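Local coordinates for protein prolyl-ACP dehydrogenase (Oscillatoria sp., PDB 4IRN) that is a flavin-dependent oxidase of the acyl-CoA dehydrogenase fold that oxidises prolyl groups carried on an acyl carrier protein in the biosynthesis of the cyanotoxin anatoxin-a, at residues L218-I223 against L269-H274. Residues are numbered along the deposited sequence; the frame is centred on the assembly and turned at random.
Sequences LTTFMI and LAIFNH
T220 and I271 make the main side-chain contact between strand 218-224 and the first turns of helix 268-282. The hydroxyl OG1 of T220 lies against the flank of the isoleucine, 3.7 Å from I271 CD1 and 3.9 Å from both CB and CG2. This one polar atom thus spans both branches of I271 in van der Waals contact, the two side chains slanting across each other. T220 carries OG1 beside its backbone N (chi1 -40°), while I271 has CG1 anti to its carbonyl carbon (chi1 -57°), and the extended chi2 carries CD1 on to the threonine. Closer to the helix start, L218 meets L269 chiefly through its root: CB approaches the backbone N of L269 at 3.9 Å, and the leucine side chains stay further apart, L269 CB lying 4.5 Å from L218 CD2. No hydrogen bond joins the two segments; the packing is small, burying 177 Å² over both sides. Just outside the contact, L218 pairs through its backbone with G268, immediately before L269, and T219 OG1 accepts from G266 N; these bonds tie the chain entering the helix to the strand. T220 and M222 continue that edge with backbone bonds to L262 and N260, whereas T219 and F221 pair with A207 and I205 on the other edge. The strand therefore lies between 202-208 and 261-262 in the sheet of the middle domain, and the helix opens the C-terminal helical domain. Helix 118-138 packs beside the contact, with P134 and F138 touching I271 and L135 touching M222. F272 turns its ring toward A162 of the FAD pocket and meets F206 edge-to-face. On the reverse face of the strand, F221 meets the ring of Y185 from strand 184-191.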
# COMPACT_ATOMS: atom_id res chain seq x y z
N LEU A 218 -38.60 11.36 -5.64
CA LEU A 218 -38.37 10.25 -4.71
C LEU A 218 -39.29 10.29 -3.48
O LEU A 218 -39.38 11.32 -2.82
CB LEU A 218 -36.89 10.22 -4.27
CG LEU A 218 -35.93 9.36 -5.11
CD1 LEU A 218 -35.61 10.01 -6.41
CD2 LEU A 218 -34.63 9.15 -4.39
N THR A 219 -39.98 9.18 -3.19
CA THR A 219 -40.93 9.06 -2.07
C THR A 219 -40.80 7.66 -1.42
O THR A 219 -40.55 6.68 -2.13
CB THR A 219 -42.37 9.38 -2.56
OG1 THR A 219 -42.36 10.58 -3.35
CG2 THR A 219 -43.36 9.56 -1.42
N THR A 220 -40.96 7.58 -0.08
CA THR A 220 -40.86 6.34 0.71
C THR A 220 -42.25 5.81 1.11
O THR A 220 -43.13 6.60 1.47
CB THR A 220 -39.96 6.56 1.93
OG1 THR A 220 -38.84 7.36 1.55
CG2 THR A 220 -39.49 5.24 2.56
N PHE A 221 -42.42 4.47 1.05
CA PHE A 221 -43.67 3.77 1.39
C PHE A 221 -43.41 2.58 2.31
O PHE A 221 -42.39 1.89 2.16
CB PHE A 221 -44.40 3.31 0.12
CG PHE A 221 -44.75 4.44 -0.81
CD1 PHE A 221 -45.94 5.14 -0.67
CD2 PHE A 221 -43.89 4.80 -1.84
CE1 PHE A 221 -46.26 6.21 -1.52
CE2 PHE A 221 -44.19 5.88 -2.69
CZ PHE A 221 -45.38 6.57 -2.53
N MET A 222 -44.32 2.34 3.27
CA MET A 222 -44.23 1.23 4.22
C MET A 222 -45.28 0.20 3.86
O MET A 222 -46.47 0.45 4.01
CB MET A 222 -44.40 1.71 5.67
CG MET A 222 -43.37 2.73 6.08
SD MET A 222 -43.55 3.34 7.76
CE MET A 222 -44.96 4.40 7.55
N ILE A 223 -44.83 -0.93 3.31
CA ILE A 223 -45.73 -1.98 2.86
C ILE A 223 -45.57 -3.21 3.74
O ILE A 223 -44.45 -3.71 3.89
CB ILE A 223 -45.55 -2.26 1.33
CG1 ILE A 223 -45.74 -0.95 0.50
CG2 ILE A 223 -46.51 -3.34 0.84
CD1 ILE A 223 -45.09 -0.93 -0.89
N LEU A 269 -35.54 11.39 -0.79
CA LEU A 269 -34.10 11.64 -0.80
C LEU A 269 -33.59 11.97 0.62
O LEU A 269 -32.60 11.36 1.07
CB LEU A 269 -33.75 12.76 -1.81
CG LEU A 269 -32.29 13.25 -1.80
CD1 LEU A 269 -31.36 12.20 -2.38
CD2 LEU A 269 -32.15 14.56 -2.54
N ALA A 270 -34.26 12.94 1.31
CA ALA A 270 -33.92 13.35 2.67
C ALA A 270 -33.98 12.14 3.61
O ALA A 270 -33.13 12.00 4.50
CB ALA A 270 -34.88 14.44 3.15
N ILE A 271 -34.96 11.25 3.38
CA ILE A 271 -35.13 10.04 4.17
C ILE A 271 -33.98 9.06 3.90
O ILE A 271 -33.41 8.53 4.85
CB ILE A 271 -36.56 9.41 3.97
CG1 ILE A 271 -37.67 10.44 4.33
CG2 ILE A 271 -36.74 8.13 4.79
CD1 ILE A 271 -39.11 9.94 4.22
N PHE A 272 -33.62 8.86 2.62
CA PHE A 272 -32.54 7.95 2.22
C PHE A 272 -31.18 8.41 2.76
O PHE A 272 -30.40 7.59 3.27
CB PHE A 272 -32.51 7.79 0.69
CG PHE A 272 -31.50 6.77 0.21
CD1 PHE A 272 -31.82 5.42 0.17
CD2 PHE A 272 -30.24 7.17 -0.22
CE1 PHE A 272 -30.89 4.48 -0.28
CE2 PHE A 272 -29.31 6.22 -0.67
CZ PHE A 272 -29.64 4.89 -0.70
N ASN A 273 -30.90 9.71 2.60
CA ASN A 273 -29.66 10.35 3.04
C ASN A 273 -29.57 10.35 4.57
O ASN A 273 -28.46 10.23 5.10
CB ASN A 273 -29.53 11.76 2.45
CG ASN A 273 -29.02 11.81 1.02
OD1 ASN A 273 -28.41 10.85 0.50
ND2 ASN A 273 -29.28 12.93 0.35
N HIS A 274 -30.75 10.46 5.28
CA HIS A 274 -30.77 10.36 6.74
C HIS A 274 -30.53 8.89 7.13
O HIS A 274 -29.77 8.61 8.06
CB HIS A 274 -32.12 10.85 7.28
CG HIS A 274 -32.28 10.72 8.76
ND1 HIS A 274 -32.85 9.58 9.32
CD2 HIS A 274 -31.92 11.57 9.75
CE1 HIS A 274 -32.83 9.78 10.63
NE2 HIS A 274 -32.28 10.96 10.94